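Local coordinates for DNA repair protein rhp9/CRB2 (Schizosaccharomyces pombe, PDB 2FHD) that acts in DNA repair and probably reads methylated histone H4 through its tandem tudor domains, at residues Y24-V29 with V44-A49; V83-S88 with L101-V106; V69-R74 with Y123-N128. All blocks are in the same frame, centred on the assembly; numbering follows the deposited sequence.

Contact 1 of 3, residues Y24-V29 with V44-A49; sequences YPATLV and VQFDDA
This is a buried antiparallel strand pairing within the first tudor domain, between strands 23-32 and 41-46. T27 and Q45 form its hydrogen-bonded pair. T27 N donates to Q45 O at 2.9 Å, and Q45 N donates to T27 O at 2.8 Å, the latter in the carbonyl plane. L28 and V44 follow as a non-hydrogen-bonded pair. On their face of the sheet, V44 CG1 lies 4.2 Å from A26 CB. F46 shares this face. Its CG is anti to the carbonyl carbon (chi1 -69°), which brings CD1 within 3.9 Å of both A26 CB and Y24 CB. F16 meets this ring edge-to-face. On the other face, V29 CG2 packs on Q45 CB at 3.8 Å. Q45 OE1 is bonded to S4 N. A type I turn spans F46 to A49. A water bridges P25 O and D47 N, donating to the first and accepting from the second. D47 OD2 rests 3.5 Å from P25 CB, while D47 OD1 makes a salt bridge to R11, which also bonds T27 OG1. Two adjacent inner strands of a five-stranded antiparallel sheet, joined as a beta hairpin, are typical of the SH3-like tudor barrel.

Contact 2 of 3, residues V83-S88 with L101-V106; sequences VKTFRS and LNNDMV
The F86 ring lies over the start of the M105 side chain, a selenomethionine. M105 CB sits over one ring face, 3.7 Å from the centroid and 18° off the normal, a CH-pi contact. It is offset toward the rim, closest to F86 CZ. F86 CG stands between its backbone N and carbonyl carbon (chi1 67°), which folds the ring across the neighbouring strand. M105 CG continues past the ring and touches S88 CB.

Backbone bonds fix this pair. F86 N donates to M105 O. F86 O is gripped twice: M105 N comes nearly straight down the carbonyl at 3.0 Å, while D104 N arrives well tilted from its plane. D104 and M105 thus both face F86 and form a classic beta bulge. On the opposite face of the sheet, T85 CG2 meets V106 CG2 at 3.8 Å, the two side chains crossing at a slant.

Polar side chains hold the ends beyond the bulge. S88 OG donates to D104 OD2 at 2.5 Å, a short bond, and S88 N adds a weak one to the same oxygen. R87 NE donates to N102 O at 2.9 Å. The oxygen lies at the guanidinium edge, a little out of its plane, and the bond is somewhat bent. R87 NH2 adds a weak bond to N102 OD1, the guanidinium and amide planes being 52° apart. R87 NH1 turns to the backbone oxygens of T89 and E91, so this one guanidinium ties both ends of the intervening loop. N103 packs along the F86 backbone, its CB 3.3 Å from F86 O.

The contact lies at the surface. Antiparallel strands 80-86 and 105-110, joined by a long loop, with a classic bulge where the pairing begins, belong to the SH3-like sheet of the second tudor domain.

Contact 3 of 3, residues V69-R74 with Y123-N128; sequences VVQSTR and YVAPVN
Two backbone hydrogen bonds pair Q71 with Y123, an antiparallel hydrogen-bonded pair. Q71 N donates to Y123 O at 2.9 Å, almost straight onto the carbonyl. The return bond, from Y123 N to Q71 O at 3.1 Å, is less regular. Its donor stands 52° out of the carbonyl plane. After this pair segment 123-128 leaves the sheet, and A125 takes the N-cap position of the short helix 126-129.

The aromatic contact is on the same residues. With chi1 at 66°, the Y123 side chain rises above its own backbone, and the ring swings over strand 69-72. Q71 CB lies over one face, 3.7 Å from the ring centroid, in a CH-pi contact offset toward the rim. The backbone that follows runs past the ring edge, with T73 N in the ring plane, 3.5 Å from Y123 CE2. The hydroxyl is held by G76 O, and F22 of the first tudor domain meets the ring edge-to-face.

Apolar contacts are fewer. V70 CG1 touches V124 CG2 at 4.2 Å, one side chain lying obliquely across the other. V70 also packs on L108 and V82, in the interior of the barrel.

In the helix, the N128 side chain leans against V69, and N128 CB is 3.5 Å from V69 O. V124 CG1 makes van der Waals contact with the same oxygen. A water joins the two backbones there, accepting from V69 N and donating to N128 O. T73 of another subunit packs on both V69 and N128.

The helix is simply what follows here. The pairing of the first strand, 69-72, with the short last strand, 122-123, is characteristic of the SH3-like barrel, here that of the second tudor domain.

The contacts follow the tandem layout of the chain. Contact 1 comes first and lies in the sheet of the first tudor domain. Contacts 2 and 3 share the sheet of the second, where strands 80-86 and 69-72 are neighbours. Both sheets have the strand order 4-3-2-1-5. Contact 3 joins the first and last strands of its sheet, so contact 2 falls between its segments along the chain. The centres are about 16 to 18 Å apart. Contacts 1 and 3 touch where Y24 CE1 meets Y123 CB at 3.6 Å. This packing probably helps hold the two domains together, consistent with a tandem histone reader.

Contact 1 of 3, residues Y24-V29 with V44-A49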
loop_
_atom_site.group_PDB
_atom_site.type_symbol
_atom_site.label_atom_id
_atom_site.label_comp_id
_atom_site.label_asym_id
_atom_site.label_seq_id
_atom_site.Cartn_x
_atom_site.Cartn_y
_atom_site.Cartn_z
ATOM N N TYR A 24 3.449 -8.268 18.562
ATOM C CA TYR A 24 4.568 -7.375 18.302
ATOM C C TYR A 24 4.143 -5.923 18.418
ATOM O O TYR A 24 2.941 -5.625 18.281
ATOM C CB TYR A 24 5.138 -7.599 16.897
ATOM C CG TYR A 24 5.846 -8.905 16.687
ATOM C CD1 TYR A 24 7.173 -9.078 17.005
ATOM C CD2 TYR A 24 5.180 -9.981 16.128
ATOM C CE1 TYR A 24 7.814 -10.341 16.804
ATOM C CE2 TYR A 24 5.779 -11.179 15.900
ATOM C CZ TYR A 24 7.092 -11.377 16.239
ATOM O OH TYR A 24 7.661 -12.644 15.948
ATOM N N PRO A 25 5.122 -5.004 18.570
ATOM C CA PRO A 25 4.845 -3.530 18.500
ATOM C C PRO A 25 4.236 -3.115 17.127
ATOM O O PRO A 25 4.700 -3.544 16.077
ATOM C CB PRO A 25 6.244 -2.901 18.727
ATOM C CG PRO A 25 7.029 -3.952 19.522
ATOM C CD PRO A 25 6.562 -5.266 18.836
ATOM N N ALA A 26 3.208 -2.272 17.125
ATOM C CA ALA A 26 2.645 -1.855 15.861
ATOM C C ALA A 26 2.049 -0.491 16.168
ATOM O O ALA A 26 1.998 -0.060 17.346
ATOM C CB ALA A 26 1.601 -2.819 15.481
ATOM N N THR A 27 1.582 0.181 15.126
ATOM C CA THR A 27 0.764 1.377 15.216
ATOM C C THR A 27 -0.693 1.069 14.818
ATOM O O THR A 27 -0.964 0.442 13.778
ATOM C CB THR A 27 1.389 2.372 14.264
ATOM O OG1 THR A 27 2.725 2.627 14.733
ATOM C CG2 THR A 27 0.630 3.732 14.219
ATOM N N LEU A 28 -1.633 1.430 15.686
ATOM C CA LEU A 28 -3.059 1.438 15.342
ATOM C C LEU A 28 -3.332 2.537 14.262
ATOM O O LEU A 28 -3.144 3.741 14.512
ATOM C CB LEU A 28 -3.929 1.675 16.594
ATOM C CG LEU A 28 -5.471 1.688 16.446
ATOM C CD1 LEU A 28 -5.922 0.542 15.564
ATOM C CD2 LEU A 28 -6.260 1.736 17.784
ATOM N N VAL A 29 -3.752 2.085 13.091
ATOM C CA VAL A 29 -3.854 2.904 11.920
ATOM C C VAL A 29 -5.310 3.443 11.763
ATOM O O VAL A 29 -5.525 4.645 11.506
ATOM C CB VAL A 29 -3.361 2.090 10.637
ATOM C CG1 VAL A 29 -3.682 2.860 9.388
ATOM C CG2 VAL A 29 -1.900 1.862 10.632
ATOM N N VAL A 44 -3.735 -2.278 11.729
ATOM C CA VAL A 44 -2.538 -2.097 12.508
ATOM C C VAL A 44 -1.360 -2.229 11.525
ATOM O O VAL A 44 -1.438 -2.935 10.532
ATOM C CB VAL A 44 -2.648 -3.192 13.603
ATOM C CG1 VAL A 44 -1.725 -4.321 13.453
ATOM C CG2 VAL A 44 -3.123 -2.696 14.996
ATOM N N GLN A 45 -0.284 -1.483 11.796
ATOM C CA GLN A 45 0.987 -1.565 11.034
ATOM C C GLN A 45 2.205 -2.030 11.906
ATOM O O GLN A 45 2.540 -1.435 12.881
ATOM C CB GLN A 45 1.281 -0.207 10.414
ATOM C CG GLN A 45 2.279 -0.281 9.312
ATOM C CD GLN A 45 2.475 1.073 8.609
ATOM O OE1 GLN A 45 2.396 2.156 9.211
ATOM N NE2 GLN A 45 2.737 1.000 7.337
ATOM N N PHE A 46 2.872 -3.106 11.514
ATOM C CA PHE A 46 4.067 -3.560 12.207
ATOM C C PHE A 46 5.263 -2.666 11.818
ATOM O O PHE A 46 5.155 -1.804 10.924
ATOM C CB PHE A 46 4.232 -5.046 11.893
ATOM C CG PHE A 46 3.159 -5.869 12.530
ATOM C CD1 PHE A 46 3.169 -6.079 13.936
ATOM C CD2 PHE A 46 2.055 -6.326 11.778
ATOM C CE1 PHE A 46 2.157 -6.830 14.552
ATOM C CE2 PHE A 46 0.999 -7.088 12.400
ATOM C CZ PHE A 46 1.067 -7.345 13.781
ATOM N N ASP A 47 6.355 -2.837 12.515
ATOM C CA ASP A 47 7.495 -1.905 12.428
ATOM C C ASP A 47 8.272 -2.147 11.101
ATOM O O ASP A 47 9.007 -1.268 10.661
ATOM C CB ASP A 47 8.394 -1.978 13.706
ATOM C CG ASP A 47 7.692 -1.356 14.959
ATOM O OD1 ASP A 47 6.647 -0.657 14.781
ATOM O OD2 ASP A 47 8.166 -1.541 16.131
ATOM N N ASP A 48 8.046 -3.295 10.444
ATOM C CA ASP A 48 8.544 -3.483 9.073
ATOM C C ASP A 48 7.556 -2.938 8.016
ATOM O O ASP A 48 7.715 -3.225 6.844
ATOM C CB ASP A 48 8.825 -4.917 8.769
ATOM C CG ASP A 48 7.567 -5.775 8.820
ATOM O OD1 ASP A 48 6.418 -5.266 8.792
ATOM O OD2 ASP A 48 7.707 -7.009 8.843
ATOM N N ALA A 49 6.583 -2.128 8.428
ATOM C CA ALA A 49 5.508 -1.607 7.597
ATOM C C ALA A 49 4.432 -2.566 7.094
ATOM O O ALA A 49 3.520 -2.137 6.463
ATOM C CB ALA A 49 6.008 -0.580 6.463
HETATM O O HOH W 1 6.640 -4.800 14.896
#

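Contact 2 of 3, residues V83-S88 with L101-V106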
loop_
_atom_site.group_PDB
_atom_site.type_symbol
_atom_site.label_atom_id
_atom_site.label_comp_id
_atom_site.label_asym_id
_atom_site.label_seq_id
_atom_site.Cartn_x
_atom_site.Cartn_y
_atom_site.Cartn_z
ATOM N N VAL A 83 11.060 -4.624 34.445
ATOM C CA VAL A 83 11.412 -3.881 35.645
ATOM C C VAL A 83 10.870 -2.471 35.519
ATOM O O VAL A 83 10.080 -2.124 36.322
ATOM C CB VAL A 83 12.978 -3.922 35.965
ATOM C CG1 VAL A 83 13.254 -3.038 37.214
ATOM C CG2 VAL A 83 13.428 -5.348 36.213
ATOM N N LYS A 84 11.217 -1.705 34.490
ATOM C CA LYS A 84 10.790 -0.300 34.347
ATOM C C LYS A 84 10.968 0.149 32.916
ATOM O O LYS A 84 11.887 -0.273 32.249
ATOM C CB LYS A 84 11.614 0.613 35.293
ATOM C CG LYS A 84 11.290 2.139 35.221
ATOM C CD LYS A 84 11.721 2.984 36.453
ATOM C CE LYS A 84 10.567 3.075 37.523
ATOM N NZ LYS A 84 9.379 3.925 36.962
ATOM N N THR A 85 10.085 0.978 32.401
ATOM C CA THR A 85 10.283 1.581 31.079
ATOM C C THR A 85 10.609 3.077 31.345
ATOM O O THR A 85 10.164 3.657 32.380
ATOM C CB THR A 85 8.968 1.538 30.274
ATOM O OG1 THR A 85 7.988 2.118 31.126
ATOM C CG2 THR A 85 8.502 0.079 29.918
ATOM N N PHE A 86 11.389 3.682 30.446
ATOM C CA PHE A 86 11.728 5.052 30.563
ATOM C C PHE A 86 12.030 5.646 29.206
ATOM O O PHE A 86 12.192 4.909 28.246
ATOM C CB PHE A 86 12.885 5.228 31.596
ATOM C CG PHE A 86 14.205 4.644 31.170
ATOM C CD1 PHE A 86 14.531 3.340 31.477
ATOM C CD2 PHE A 86 15.153 5.421 30.489
ATOM C CE1 PHE A 86 15.774 2.808 31.143
ATOM C CE2 PHE A 86 16.421 4.891 30.148
ATOM C CZ PHE A 86 16.723 3.533 30.456
ATOM N N ARG A 87 12.065 6.986 29.127
ATOM C CA ARG A 87 12.548 7.690 27.955
ATOM C C ARG A 87 14.031 8.201 28.088
ATOM O O ARG A 87 14.373 9.019 28.953
ATOM C CB ARG A 87 11.553 8.815 27.581
ATOM C CG ARG A 87 11.800 9.399 26.192
ATOM C CD ARG A 87 10.938 10.625 25.910
ATOM N NE ARG A 87 10.402 10.355 24.583
ATOM C CZ ARG A 87 10.904 10.783 23.422
ATOM N NH1 ARG A 87 11.944 11.640 23.373
ATOM N NH2 ARG A 87 10.290 10.404 22.302
ATOM N N SER A 88 14.897 7.708 27.217
ATOM C CA SER A 88 16.318 7.957 27.341
ATOM C C SER A 88 16.714 9.320 26.811
ATOM O O SER A 88 17.852 9.729 26.944
ATOM C CB SER A 88 17.149 6.919 26.572
ATOM O OG SER A 88 17.057 7.186 25.178
ATOM N N LEU A 101 3.395 5.389 25.728
ATOM C CA LEU A 101 3.627 6.537 26.626
ATOM C C LEU A 101 4.888 7.311 26.183
ATOM O O LEU A 101 5.397 8.178 26.891
ATOM C CB LEU A 101 3.836 6.027 28.048
ATOM C CG LEU A 101 2.741 5.192 28.704
ATOM C CD1 LEU A 101 3.424 4.611 29.892
ATOM C CD2 LEU A 101 1.570 6.163 29.085
ATOM N N ASN A 102 5.389 6.989 25.000
ATOM C CA ASN A 102 6.554 7.682 24.474
ATOM C C ASN A 102 7.872 7.277 25.167
ATOM O O ASN A 102 8.851 7.993 25.055
ATOM C CB ASN A 102 6.360 9.180 24.559
ATOM C CG ASN A 102 6.889 9.893 23.351
ATOM O OD1 ASN A 102 7.222 9.275 22.331
ATOM N ND2 ASN A 102 6.950 11.198 23.440
ATOM N N ASN A 103 7.887 6.129 25.866
ATOM C CA ASN A 103 9.112 5.504 26.243
ATOM C C ASN A 103 9.784 4.817 25.097
ATOM O O ASN A 103 9.208 4.349 24.146
ATOM C CB ASN A 103 8.984 4.490 27.427
ATOM C CG ASN A 103 8.284 5.090 28.618
ATOM O OD1 ASN A 103 8.734 6.111 29.147
ATOM N ND2 ASN A 103 7.138 4.489 29.024
ATOM N N ASP A 104 11.022 4.579 25.370
ATOM C CA ASP A 104 12.052 4.276 24.460
ATOM C C ASP A 104 12.828 3.026 24.856
ATOM O O ASP A 104 13.378 2.321 24.013
ATOM C CB ASP A 104 13.009 5.431 24.873
ATOM C CG ASP A 104 13.901 5.638 23.926
ATOM O OD1 ASP A 104 13.454 5.134 22.845
ATOM O OD2 ASP A 104 14.953 6.127 24.232
HETATM N N MSE A 105 13.002 2.864 26.177
HETATM C CA MSE A 105 13.913 1.856 26.760
HETATM C C MSE A 105 13.131 1.027 27.751
HETATM O O MSE A 105 12.226 1.502 28.428
HETATM C CB MSE A 105 15.113 2.490 27.519
HETATM C CG MSE A 105 16.028 3.349 26.615
HETATM SE SE MSE A 105 17.055 2.140 25.466
HETATM C CE MSE A 105 16.847 3.014 23.542
ATOM N N VAL A 106 13.515 -0.227 27.867
ATOM C CA VAL A 106 12.976 -1.008 28.952
ATOM C C VAL A 106 14.078 -1.803 29.673
ATOM O O VAL A 106 14.970 -2.367 29.036
ATOM C CB VAL A 106 11.810 -1.920 28.435
ATOM C CG1 VAL A 106 12.309 -2.852 27.397
ATOM C CG2 VAL A 106 11.122 -2.648 29.615
#

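Contact 3 of 3, residues V69-R74 with Y123-N128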
loop_
_atom_site.group_PDB
_atom_site.type_symbol
_atom_site.label_atom_id
_atom_site.label_comp_id
_atom_site.label_asym_id
_atom_site.label_seq_id
_atom_site.Cartn_x
_atom_site.Cartn_y
_atom_site.Cartn_z
ATOM N N VAL A 69 5.696 -10.469 31.862
ATOM C CA VAL A 69 6.616 -11.420 31.266
ATOM C C VAL A 69 6.642 -11.176 29.739
ATOM O O VAL A 69 5.609 -11.331 29.038
ATOM C CB VAL A 69 6.165 -12.899 31.652
ATOM C CG1 VAL A 69 6.873 -13.971 30.872
ATOM C CG2 VAL A 69 6.381 -13.153 33.135
ATOM N N VAL A 70 7.837 -10.878 29.210
ATOM C CA VAL A 70 8.018 -10.567 27.831
ATOM C C VAL A 70 9.285 -11.208 27.274
ATOM O O VAL A 70 10.110 -11.725 28.019
ATOM C CB VAL A 70 8.105 -9.043 27.661
ATOM C CG1 VAL A 70 6.865 -8.385 28.226
ATOM C CG2 VAL A 70 9.391 -8.485 28.361
ATOM N N GLN A 71 9.470 -11.153 25.964
ATOM C CA GLN A 71 10.774 -11.479 25.379
ATOM C C GLN A 71 11.330 -10.282 24.689
ATOM O O GLN A 71 10.650 -9.236 24.583
ATOM C CB GLN A 71 10.618 -12.647 24.454
ATOM C CG GLN A 71 10.314 -13.806 25.314
ATOM C CD GLN A 71 9.548 -14.886 24.666
ATOM O OE1 GLN A 71 10.145 -15.829 24.235
ATOM N NE2 GLN A 71 8.218 -14.796 24.641
ATOM N N SER A 72 12.593 -10.384 24.285
ATOM C CA SER A 72 13.226 -9.321 23.499
ATOM C C SER A 72 14.030 -10.028 22.419
ATOM O O SER A 72 14.618 -11.083 22.625
ATOM C CB SER A 72 14.099 -8.399 24.369
ATOM O OG SER A 72 15.102 -7.750 23.628
ATOM N N THR A 73 13.882 -9.487 21.242
ATOM C CA THR A 73 14.667 -9.753 20.055
ATOM C C THR A 73 16.261 -9.825 20.180
ATOM O O THR A 73 16.889 -10.487 19.406
ATOM C CB THR A 73 14.127 -8.653 19.058
ATOM O OG1 THR A 73 13.263 -9.242 18.076
ATOM C CG2 THR A 73 15.120 -7.827 18.517
ATOM N N ARG A 74 16.859 -9.180 21.157
ATOM C CA ARG A 74 18.247 -9.205 21.423
ATOM C C ARG A 74 18.697 -10.206 22.480
ATOM O O ARG A 74 19.918 -10.351 22.697
ATOM C CB ARG A 74 18.627 -7.842 21.946
ATOM C CG ARG A 74 18.394 -6.798 20.810
ATOM C CD ARG A 74 19.058 -5.544 21.158
ATOM N NE ARG A 74 18.965 -4.579 20.068
ATOM C CZ ARG A 74 19.521 -3.365 20.169
ATOM N NH1 ARG A 74 20.244 -3.047 21.297
ATOM N NH2 ARG A 74 19.430 -2.522 19.130
ATOM N N TYR A 123 8.707 -8.453 22.268
ATOM C CA TYR A 123 7.620 -9.223 21.663
ATOM C C TYR A 123 7.078 -10.114 22.736
ATOM O O TYR A 123 7.735 -10.305 23.765
ATOM C CB TYR A 123 8.054 -9.991 20.427
ATOM C CG TYR A 123 9.071 -11.117 20.659
ATOM C CD1 TYR A 123 8.678 -12.450 20.657
ATOM C CD2 TYR A 123 10.435 -10.829 20.875
ATOM C CE1 TYR A 123 9.611 -13.499 20.855
ATOM C CE2 TYR A 123 11.376 -11.862 21.078
ATOM C CZ TYR A 123 10.951 -13.193 21.048
ATOM O OH TYR A 123 11.895 -14.204 21.231
ATOM N N VAL A 124 5.842 -10.587 22.558
ATOM C CA VAL A 124 5.114 -11.184 23.670
ATOM C C VAL A 124 4.364 -12.432 23.263
ATOM O O VAL A 124 3.681 -12.453 22.228
ATOM C CB VAL A 124 4.162 -10.169 24.396
ATOM C CG1 VAL A 124 3.798 -10.718 25.796
ATOM C CG2 VAL A 124 4.838 -8.837 24.580
ATOM N N ALA A 125 4.515 -13.484 24.065
ATOM C CA ALA A 125 3.786 -14.669 23.824
ATOM C C ALA A 125 2.313 -14.417 24.127
ATOM O O ALA A 125 1.969 -13.830 25.162
ATOM C CB ALA A 125 4.315 -15.784 24.656
ATOM N N PRO A 126 1.437 -14.892 23.241
ATOM C CA PRO A 126 0.018 -14.838 23.596
ATOM C C PRO A 126 -0.327 -15.366 25.025
ATOM O O PRO A 126 -1.225 -14.789 25.661
ATOM C CB PRO A 126 -0.649 -15.713 22.479
ATOM C CG PRO A 126 0.291 -15.583 21.310
ATOM C CD PRO A 126 1.672 -15.548 21.921
ATOM N N VAL A 127 0.314 -16.454 25.529
ATOM C CA VAL A 127 -0.016 -16.895 26.920
ATOM C C VAL A 127 0.373 -15.867 27.960
ATOM O O VAL A 127 -0.200 -15.768 29.019
ATOM C CB VAL A 127 0.591 -18.290 27.384
ATOM C CG1 VAL A 127 -0.138 -19.452 26.806
ATOM C CG2 VAL A 127 2.073 -18.384 27.206
ATOM N N ASN A 128 1.372 -15.063 27.651
ATOM C CA ASN A 128 1.762 -14.018 28.569
ATOM C C ASN A 128 0.871 -12.819 28.480
ATOM O O ASN A 128 0.577 -12.214 29.477
ATOM C CB ASN A 128 3.201 -13.701 28.322
ATOM C CG ASN A 128 4.078 -14.810 28.834
ATOM O OD1 ASN A 128 4.018 -15.151 30.033
ATOM N ND2 ASN A 128 4.818 -15.435 27.958
HETATM O O HOH W 2 2.634 -11.505 31.918
#